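Local coordinates for protein histidinol dehydrogenase (Elizabethkingia anophelis NUHP1, PDB 6AN0) that probably catalyses the two successive NAD-dependent oxidations that turn L-histidinol into L-histidine, the last step of histidine biosynthesis, as a zinc-dependent enzyme, at residues A[264-278]-A[301-314]. Sequence-based numbering, arbitrary orientation. Where two conformers were deposited one is given.
With ZN (zinc ion), chain B.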
ATOM      1  N   ALA A 264      -9.006 -25.650  -6.913  1.00 24.51           N
ATOM      2  CA  ALA A 264     -10.470 -25.722  -7.003  1.00 25.40           C
ATOM      3  C   ALA A 264     -11.108 -26.125  -5.683  1.00 28.52           C
ATOM      4  O   ALA A 264     -12.212 -25.666  -5.367  1.00 27.34           O
ATOM      5  CB  ALA A 264     -10.904 -26.710  -8.085  1.00 24.08           C
ATOM      6  N   GLU A 265     -10.442 -26.977  -4.897  1.00 23.07           N
ATOM      7  CA  GLU A 265     -11.041 -27.446  -3.655  1.00 29.16           C
ATOM      8  C   GLU A 265     -11.098 -26.369  -2.577  1.00 25.75           C
ATOM      9  O   GLU A 265     -11.693 -26.616  -1.518  1.00 30.15           O
ATOM     10  CB  GLU A 265     -10.278 -28.667  -3.130  1.00 25.29           C
ATOM     11  CG  GLU A 265      -9.048 -28.289  -2.316  1.00 26.62           C
ATOM     12  CD  GLU A 265      -8.345 -29.490  -1.698  1.00 28.21           C
ATOM     13  OE1 GLU A 265      -8.947 -30.580  -1.638  1.00 30.87           O
ATOM     14  OE2 GLU A 265      -7.177 -29.336  -1.268  1.00 34.68           O
ATOM     15  N   HIS A 266     -10.506 -25.191  -2.808  1.00 27.47           N
ATOM     16  CA  HIS A 266     -10.541 -24.137  -1.795  1.00 34.15           C
ATOM     17  C   HIS A 266     -11.957 -23.637  -1.539  1.00 37.01           C
ATOM     18  O   HIS A 266     -12.326 -23.363  -0.392  1.00 37.86           O
ATOM     19  CB  HIS A 266      -9.656 -22.962  -2.208  1.00 25.69           C
ATOM     20  CG  HIS A 266      -8.300 -22.989  -1.586  1.00 35.14           C
ATOM     21  ND1 HIS A 266      -8.107 -22.938  -0.222  1.00 41.70           N
ATOM     22  CD2 HIS A 266      -7.067 -23.063  -2.142  1.00 40.37           C
ATOM     23  CE1 HIS A 266      -6.811 -22.975   0.037  1.00 45.28           C
ATOM     24  NE2 HIS A 266      -6.158 -23.049  -1.111  1.00 36.78           N
ATOM     25  N   GLY A 267     -12.750 -23.484  -2.593  1.00 34.38           N
ATOM     26  CA  GLY A 267     -14.057 -22.880  -2.473  1.00 31.88           C
ATOM     27  C   GLY A 267     -14.813 -22.892  -3.780  1.00 29.74           C
ATOM     28  O   GLY A 267     -14.209 -22.947  -4.859  1.00 29.90           O
ATOM     29  N   ALA A 268     -16.146 -22.851  -3.686  1.00 29.72           N
ATOM     30  CA  ALA A 268     -16.988 -22.884  -4.873  1.00 30.38           C
ATOM     31  C   ALA A 268     -16.778 -21.671  -5.769  1.00 35.01           C
ATOM     32  O   ALA A 268     -17.075 -21.750  -6.964  1.00 30.74           O
ATOM     33  CB  ALA A 268     -18.461 -22.981  -4.460  1.00 34.92           C
ATOM     34  N   ASP A 269     -16.273 -20.559  -5.224  1.00 28.80           N
ATOM     35  CA  ASP A 269     -16.042 -19.335  -5.985  1.00 26.37           C
ATOM     36  C   ASP A 269     -14.625 -19.237  -6.549  1.00 27.20           C
ATOM     37  O   ASP A 269     -14.315 -18.263  -7.245  1.00 28.60           O
ATOM     38  CB  ASP A 269     -16.339 -18.106  -5.112  1.00 31.26           C
ATOM     39  CG  ASP A 269     -17.818 -17.953  -4.801  1.00 51.34           C
ATOM     40  OD1 ASP A 269     -18.643 -18.413  -5.618  1.00 55.59           O
ATOM     41  OD2 ASP A 269     -18.155 -17.368  -3.749  1.00 50.71           O
ATOM     42  N   SER A 270     -13.759 -20.203  -6.258  1.00 27.09           N
ATOM     43  CA  SER A 270     -12.433 -20.246  -6.857  0.61 26.33           C
ATOM     44  C   SER A 270     -12.543 -20.400  -8.369  1.00 30.27           C
ATOM     45  O   SER A 270     -13.564 -20.841  -8.898  1.00 29.57           O
ATOM     46  CB  SER A 270     -11.617 -21.409  -6.298  0.61 26.84           C
ATOM     47  OG  SER A 270     -11.291 -21.216  -4.939  0.61 28.48           O
ATOM     48  N   GLN A 271     -11.467 -20.052  -9.066  1.00 26.46           N
ATOM     49  CA  GLN A 271     -11.422 -20.200 -10.512  1.00 27.16           C
ATOM     50  C   GLN A 271     -10.055 -20.718 -10.919  1.00 26.81           C
ATOM     51  O   GLN A 271      -9.030 -20.279 -10.380  1.00 23.52           O
ATOM     52  CB  GLN A 271     -11.697 -18.874 -11.237  1.00 28.65           C
ATOM     53  CG  GLN A 271     -11.745 -19.025 -12.761  1.00 30.55           C
ATOM     54  CD  GLN A 271     -12.063 -17.729 -13.478  1.00 33.76           C
ATOM     55  OE1 GLN A 271     -11.379 -16.729 -13.295  1.00 30.16           O
ATOM     56  NE2 GLN A 271     -13.120 -17.739 -14.301  1.00 33.41           N
ATOM     57  N   VAL A 272     -10.030 -21.640 -11.876  1.00 22.47           N
ATOM     58  CA  VAL A 272      -8.760 -22.084 -12.436  1.00 23.69           C
ATOM     59  C   VAL A 272      -8.785 -21.890 -13.947  1.00 25.30           C
ATOM     60  O   VAL A 272      -9.826 -22.012 -14.604  1.00 25.18           O
ATOM     61  CB  VAL A 272      -8.416 -23.549 -12.062  1.00 29.79           C
ATOM     62  CG1 VAL A 272      -8.631 -23.795 -10.564  1.00 28.51           C
ATOM     63  CG2 VAL A 272      -9.220 -24.542 -12.898  1.00 24.44           C
ATOM     64  N   ILE A 273      -7.614 -21.570 -14.497  1.00 24.86           N
ATOM     65  CA  ILE A 273      -7.430 -21.354 -15.924  1.00 25.81           C
ATOM     66  C   ILE A 273      -6.262 -22.217 -16.364  1.00 27.30           C
ATOM     67  O   ILE A 273      -5.179 -22.132 -15.775  1.00 23.54           O
ATOM     68  CB  ILE A 273      -7.139 -19.874 -16.250  1.00 25.15           C
ATOM     69  CG1 ILE A 273      -8.235 -18.966 -15.682  1.00 26.24           C
ATOM     70  CG2 ILE A 273      -7.005 -19.685 -17.761  1.00 23.40           C
ATOM     71  CD1 ILE A 273      -9.539 -19.077 -16.410  1.00 26.70           C
ATOM     72  N   LEU A 274      -6.481 -23.056 -17.378  1.00 26.21           N
ATOM     73  CA  LEU A 274      -5.416 -23.855 -17.982  1.00 27.13           C
ATOM     74  C   LEU A 274      -5.190 -23.384 -19.417  1.00 27.13           C
ATOM     75  O   LEU A 274      -6.106 -23.437 -20.244  1.00 26.12           O
ATOM     76  CB  LEU A 274      -5.766 -25.348 -17.952  1.00 26.07           C
ATOM     77  CG  LEU A 274      -4.854 -26.314 -18.725  1.00 26.52           C
ATOM     78  CD1 LEU A 274      -3.421 -26.263 -18.201  1.00 24.09           C
ATOM     79  CD2 LEU A 274      -5.393 -27.742 -18.660  1.00 24.02           C
ATOM     80  N   LEU A 275      -3.977 -22.912 -19.702  1.00 22.10           N
ATOM     81  CA  LEU A 275      -3.552 -22.542 -21.047  1.00 24.14           C
ATOM     82  C   LEU A 275      -2.567 -23.595 -21.528  1.00 24.50           C
ATOM     83  O   LEU A 275      -1.605 -23.902 -20.816  1.00 24.15           O
ATOM     84  CB  LEU A 275      -2.880 -21.161 -21.061  1.00 21.91           C
ATOM     85  CG  LEU A 275      -3.624 -19.976 -20.438  1.00 21.06           C
ATOM     86  CD1 LEU A 275      -2.791 -18.710 -20.606  1.00 18.76           C
ATOM     87  CD2 LEU A 275      -4.992 -19.805 -21.073  1.00 23.16           C
ATOM     88  N   THR A 276      -2.812 -24.175 -22.704  1.00 25.01           N
ATOM     89  CA  THR A 276      -1.888 -25.162 -23.254  1.00 30.91           C
ATOM     90  C   THR A 276      -1.494 -24.762 -24.668  1.00 35.01           C
ATOM     91  O   THR A 276      -2.237 -24.054 -25.356  1.00 38.84           O
ATOM     92  CB  THR A 276      -2.481 -26.595 -23.276  1.00 35.00           C
ATOM     93  OG1 THR A 276      -3.513 -26.679 -24.265  1.00 41.24           O
ATOM     94  CG2 THR A 276      -3.059 -26.979 -21.930  1.00 36.77           C
ATOM     95  N   THR A 277      -0.316 -25.220 -25.105  1.00 29.51           N
ATOM     96  CA  THR A 277       0.099 -24.973 -26.480  1.00 34.00           C
ATOM     97  C   THR A 277      -0.354 -26.049 -27.461  1.00 40.16           C
ATOM     98  O   THR A 277      -0.128 -25.885 -28.663  1.00 39.67           O
ATOM     99  CB  THR A 277       1.625 -24.812 -26.597  1.00 37.71           C
ATOM    100  OG1 THR A 277       2.292 -25.957 -26.045  1.00 37.01           O
ATOM    101  CG2 THR A 277       2.084 -23.547 -25.885  1.00 39.60           C
ATOM    102  N   ASP A 278      -0.966 -27.146 -27.009  1.00 36.99           N
ATOM    103  CA  ASP A 278      -1.652 -27.998 -27.976  1.00 49.61           C
ATOM    104  C   ASP A 278      -2.791 -28.748 -27.297  1.00 44.11           C
ATOM    105  O   ASP A 278      -2.858 -28.863 -26.069  1.00 39.29           O
ATOM    106  CB  ASP A 278      -0.680 -28.939 -28.740  1.00 57.76           C
ATOM    107  CG  ASP A 278      -0.245 -30.192 -27.961  1.00 57.35           C
ATOM    108  OD1 ASP A 278      -0.968 -30.708 -27.083  1.00 58.95           O
ATOM    109  OD2 ASP A 278       0.855 -30.697 -28.284  1.00 46.37           O
ATOM    110  N   ILE A 301     -17.246 -29.188  -3.776  1.00 31.16           N
ATOM    111  CA  ILE A 301     -16.750 -27.822  -3.860  1.00 29.49           C
ATOM    112  C   ILE A 301     -15.900 -27.627  -5.115  1.00 30.67           C
ATOM    113  O   ILE A 301     -16.051 -26.627  -5.830  1.00 30.88           O
ATOM    114  CB  ILE A 301     -15.979 -27.475  -2.575  1.00 29.35           C
ATOM    115  CG1 ILE A 301     -16.931 -27.430  -1.376  1.00 40.12           C
ATOM    116  CG2 ILE A 301     -15.206 -26.185  -2.751  1.00 30.42           C
ATOM    117  CD1 ILE A 301     -16.220 -27.473  -0.049  1.00 40.06           C
ATOM    118  N   ALA A 302     -14.996 -28.569  -5.410  1.00 30.84           N
ATOM    119  CA  ALA A 302     -14.134 -28.399  -6.582  1.00 28.27           C
ATOM    120  C   ALA A 302     -14.945 -28.413  -7.870  1.00 27.88           C
ATOM    121  O   ALA A 302     -14.644 -27.665  -8.808  1.00 27.79           O
ATOM    122  CB  ALA A 302     -13.057 -29.487  -6.629  1.00 29.89           C
ATOM    123  N   SER A 303     -15.975 -29.265  -7.931  1.00 28.59           N
ATOM    124  CA  SER A 303     -16.825 -29.335  -9.118  0.52 28.29           C
ATOM    125  C   SER A 303     -17.535 -28.009  -9.373  1.00 35.16           C
ATOM    126  O   SER A 303     -17.659 -27.572 -10.525  1.00 31.09           O
ATOM    127  CB  SER A 303     -17.847 -30.464  -8.968  0.52 34.80           C
ATOM    128  OG  SER A 303     -17.214 -31.725  -8.844  0.52 32.77           O
ATOM    129  N   GLN A 304     -18.024 -27.355  -8.310  1.00 28.71           N
ATOM    130  CA  GLN A 304     -18.649 -26.046  -8.483  1.00 25.08           C
ATOM    131  C   GLN A 304     -17.654 -25.018  -9.024  1.00 31.89           C
ATOM    132  O   GLN A 304     -18.003 -24.196  -9.879  1.00 32.99           O
ATOM    133  CB  GLN A 304     -19.245 -25.563  -7.164  1.00 35.00           C
ATOM    134  CG  GLN A 304     -20.345 -26.468  -6.616  1.00 37.73           C
ATOM    135  CD  GLN A 304     -20.776 -26.061  -5.225  1.00 44.82           C
ATOM    136  OE1 GLN A 304     -21.329 -24.976  -5.025  1.00 35.43           O
ATOM    137  NE2 GLN A 304     -20.514 -26.925  -4.248  1.00 41.49           N
ATOM    138  N   ALA A 305     -16.417 -25.035  -8.529  1.00 29.73           N
ATOM    139  CA  ALA A 305     -15.419 -24.109  -9.060  1.00 22.62           C
ATOM    140  C   ALA A 305     -15.070 -24.434 -10.509  1.00 28.86           C
ATOM    141  O   ALA A 305     -14.827 -23.525 -11.310  1.00 28.95           O
ATOM    142  CB  ALA A 305     -14.159 -24.122  -8.193  1.00 25.37           C
ATOM    143  N   LEU A 306     -15.037 -25.720 -10.870  1.00 27.71           N
ATOM    144  CA  LEU A 306     -14.700 -26.070 -12.248  1.00 25.83           C
ATOM    145  C   LEU A 306     -15.749 -25.574 -13.238  1.00 27.29           C
ATOM    146  O   LEU A 306     -15.433 -25.356 -14.414  1.00 25.30           O
ATOM    147  CB  LEU A 306     -14.514 -27.579 -12.386  1.00 24.02           C
ATOM    148  CG  LEU A 306     -13.221 -28.106 -11.757  1.00 28.05           C
ATOM    149  CD1 LEU A 306     -13.196 -29.622 -11.879  1.00 32.60           C
ATOM    150  CD2 LEU A 306     -11.994 -27.493 -12.426  1.00 27.25           C
ATOM    151  N   LEU A 307     -16.992 -25.381 -12.795  1.00 27.79           N
ATOM    152  CA  LEU A 307     -18.018 -24.905 -13.721  1.00 29.66           C
ATOM    153  C   LEU A 307     -17.641 -23.551 -14.308  1.00 34.22           C
ATOM    154  O   LEU A 307     -17.929 -23.272 -15.479  1.00 33.18           O
ATOM    155  CB  LEU A 307     -19.381 -24.815 -13.026  1.00 30.16           C
ATOM    156  CG  LEU A 307     -20.529 -24.533 -14.000  1.00 33.15           C
ATOM    157  CD1 LEU A 307     -20.756 -25.730 -14.928  1.00 37.98           C
ATOM    158  CD2 LEU A 307     -21.836 -24.154 -13.267  1.00 36.02           C
ATOM    159  N   GLN A 308     -16.989 -22.704 -13.513  1.00 31.49           N
ATOM    160  CA  GLN A 308     -16.587 -21.367 -13.933  1.00 42.04           C
ATOM    161  C   GLN A 308     -15.163 -21.326 -14.480  1.00 38.81           C
ATOM    162  O   GLN A 308     -14.659 -20.240 -14.783  1.00 32.73           O
ATOM    163  CB  GLN A 308     -16.709 -20.383 -12.762  1.00 50.59           C
ATOM    164  CG  GLN A 308     -17.933 -20.567 -11.875  1.00 53.67           C
ATOM    165  CD  GLN A 308     -19.200 -19.921 -12.438  1.00 50.65           C
ATOM    166  OE1 GLN A 308     -19.148 -18.970 -13.235  1.00 43.76           O
ATOM    167  NE2 GLN A 308     -20.351 -20.437 -12.012  1.00 42.63           N
ATOM    168  N   SER A 309     -14.516 -22.475 -14.625  1.00 28.52           N
ATOM    169  CA  SER A 309     -13.127 -22.559 -15.054  1.00 30.04           C
ATOM    170  C   SER A 309     -13.038 -22.789 -16.561  1.00 35.06           C
ATOM    171  O   SER A 309     -14.025 -23.120 -17.223  1.00 31.87           O
ATOM    172  CB  SER A 309     -12.416 -23.666 -14.272  1.00 26.73           C
ATOM    173  OG  SER A 309     -12.399 -23.334 -12.889  1.00 28.40           O
ATOM    174  N   ARG A 310     -11.836 -22.586 -17.114  1.00 30.68           N
ATOM    175  CA  ARG A 310     -11.651 -22.585 -18.562  1.00 31.74           C
ATOM    176  C   ARG A 310     -10.334 -23.255 -18.926  1.00 35.30           C
ATOM    177  O   ARG A 310      -9.308 -22.962 -18.312  1.00 25.11           O
ATOM    178  CB  ARG A 310     -11.657 -21.152 -19.126  1.00 30.31           C
ATOM    179  CG  ARG A 310     -12.824 -20.296 -18.656  1.00 40.04           C
ATOM    180  CD  ARG A 310     -12.912 -18.975 -19.391  1.00 43.23           C
ATOM    181  NE  ARG A 310     -14.157 -18.294 -19.051  1.00 49.42           N
ATOM    182  CZ  ARG A 310     -14.249 -17.288 -18.189  1.00 52.10           C
ATOM    183  NH1 ARG A 310     -13.163 -16.820 -17.593  1.00 53.17           N
ATOM    184  NH2 ARG A 310     -15.432 -16.736 -17.937  1.00 61.17           N
ATOM    185  N   GLY A 311     -10.366 -24.136 -19.923  1.00 31.28           N
ATOM    186  CA  GLY A 311      -9.161 -24.620 -20.586  1.00 30.45           C
ATOM    187  C   GLY A 311      -9.072 -24.042 -21.990  1.00 30.65           C
ATOM    188  O   GLY A 311     -10.028 -24.118 -22.766  1.00 38.23           O
ATOM    189  N   ILE A 312      -7.915 -23.460 -22.305  1.00 29.27           N
ATOM    190  CA  ILE A 312      -7.745 -22.690 -23.533  1.00 30.08           C
ATOM    191  C   ILE A 312      -6.484 -23.154 -24.245  1.00 34.93           C
ATOM    192  O   ILE A 312      -5.406 -23.197 -23.642  1.00 33.25           O
ATOM    193  CB  ILE A 312      -7.672 -21.179 -23.231  1.00 30.59           C
ATOM    194  CG1 ILE A 312      -8.882 -20.755 -22.388  1.00 37.65           C
ATOM    195  CG2 ILE A 312      -7.587 -20.377 -24.533  1.00 34.99           C
ATOM    196  CD1 ILE A 312      -8.803 -19.349 -21.840  1.00 35.44           C
ATOM    197  N   VAL A 313      -6.611 -23.478 -25.530  1.00 34.57           N
ATOM    198  CA  VAL A 313      -5.461 -23.798 -26.372  1.00 32.84           C
ATOM    199  C   VAL A 313      -5.044 -22.547 -27.132  1.00 30.04           C
ATOM    200  O   VAL A 313      -5.862 -21.916 -27.813  1.00 32.81           O
ATOM    201  CB  VAL A 313      -5.767 -24.953 -27.340  1.00 34.13           C
ATOM    202  CG1 VAL A 313      -4.563 -25.200 -28.232  1.00 36.62           C
ATOM    203  CG2 VAL A 313      -6.110 -26.204 -26.565  1.00 34.11           C
ATOM    204  N   LEU A 314      -3.771 -22.187 -27.010  1.00 32.27           N
ATOM    205  CA  LEU A 314      -3.174 -21.060 -27.711  1.00 31.11           C
ATOM    206  C   LEU A 314      -1.871 -21.530 -28.344  1.00 42.00           C
ATOM    207  O   LEU A 314      -1.156 -22.347 -27.759  1.00 51.44           O
ATOM    208  CB  LEU A 314      -2.927 -19.884 -26.740  1.00 26.38           C
ATOM    209  CG  LEU A 314      -4.183 -19.270 -26.107  1.00 34.62           C
ATOM    210  CD1 LEU A 314      -3.847 -18.325 -24.935  1.00 34.75           C
ATOM    211  CD2 LEU A 314      -5.032 -18.559 -27.167  1.00 37.59           C
TER
HETATM  212 ZN    ZN B 501      -4.110 -23.330  -1.364  0.53 26.74          ZN
HETATM  213  O   HOH W   1      -4.376 -23.363  -3.386  1.00 40.52           O
HETATM  214  O   HOH W   2      -3.735 -21.181  -1.816  1.00 39.40           O
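Gln271 NE2 gives a nearly straight hydrogen bond to Gln308 O (3.0 Å), which lies in the plane of the amide; with CG anti to its backbone N (chi1 -176°), the Gln271 side chain runs extended to get there. The Arg310 guanidinium crosses it at a slant, its plane turned 62° from that amide; rather than bonding to each other, both groups donate to Gln25 O, while Tyr327 holds Gln271 OE1. Ser309 OG donates to Ala305 O from above its carbonyl plane and accepts a hydrogen bond from Val272 N (3.1 Å), linking Ala305 to strand 271-276 through one hydroxyl. Five backbone bonds then alternate from Arg310 N to Leu314 N.

On one face, Arg310 lies beside Ile273 and Ile312 beside Leu275, each pair pointing the same way; Leu275 CD2 rests 3.7 Å from Ile312 CB, and both side chains touch Phe323. On the other face, Thr276 OG1 meets Val313 CG2 (3.5 Å) while bonding to Asp278 O. Before the strands, Ala305 CB packs against Ser270 O (3.4 Å), which is buried without a polar partner, and Ile301 CG2 presses on Gly267 CA (3.5 Å). Gly267 closes the turn carrying His266, whose NE2 binds zinc at 2.1 Å with Asp364 and His423 of the second subunit. Adjacent parallel strands linked through helices 279-293 and 299-307 make a beta-alpha-beta crossover in a six-stranded parallel sheet, the zinc ligand preceding strand 271-276.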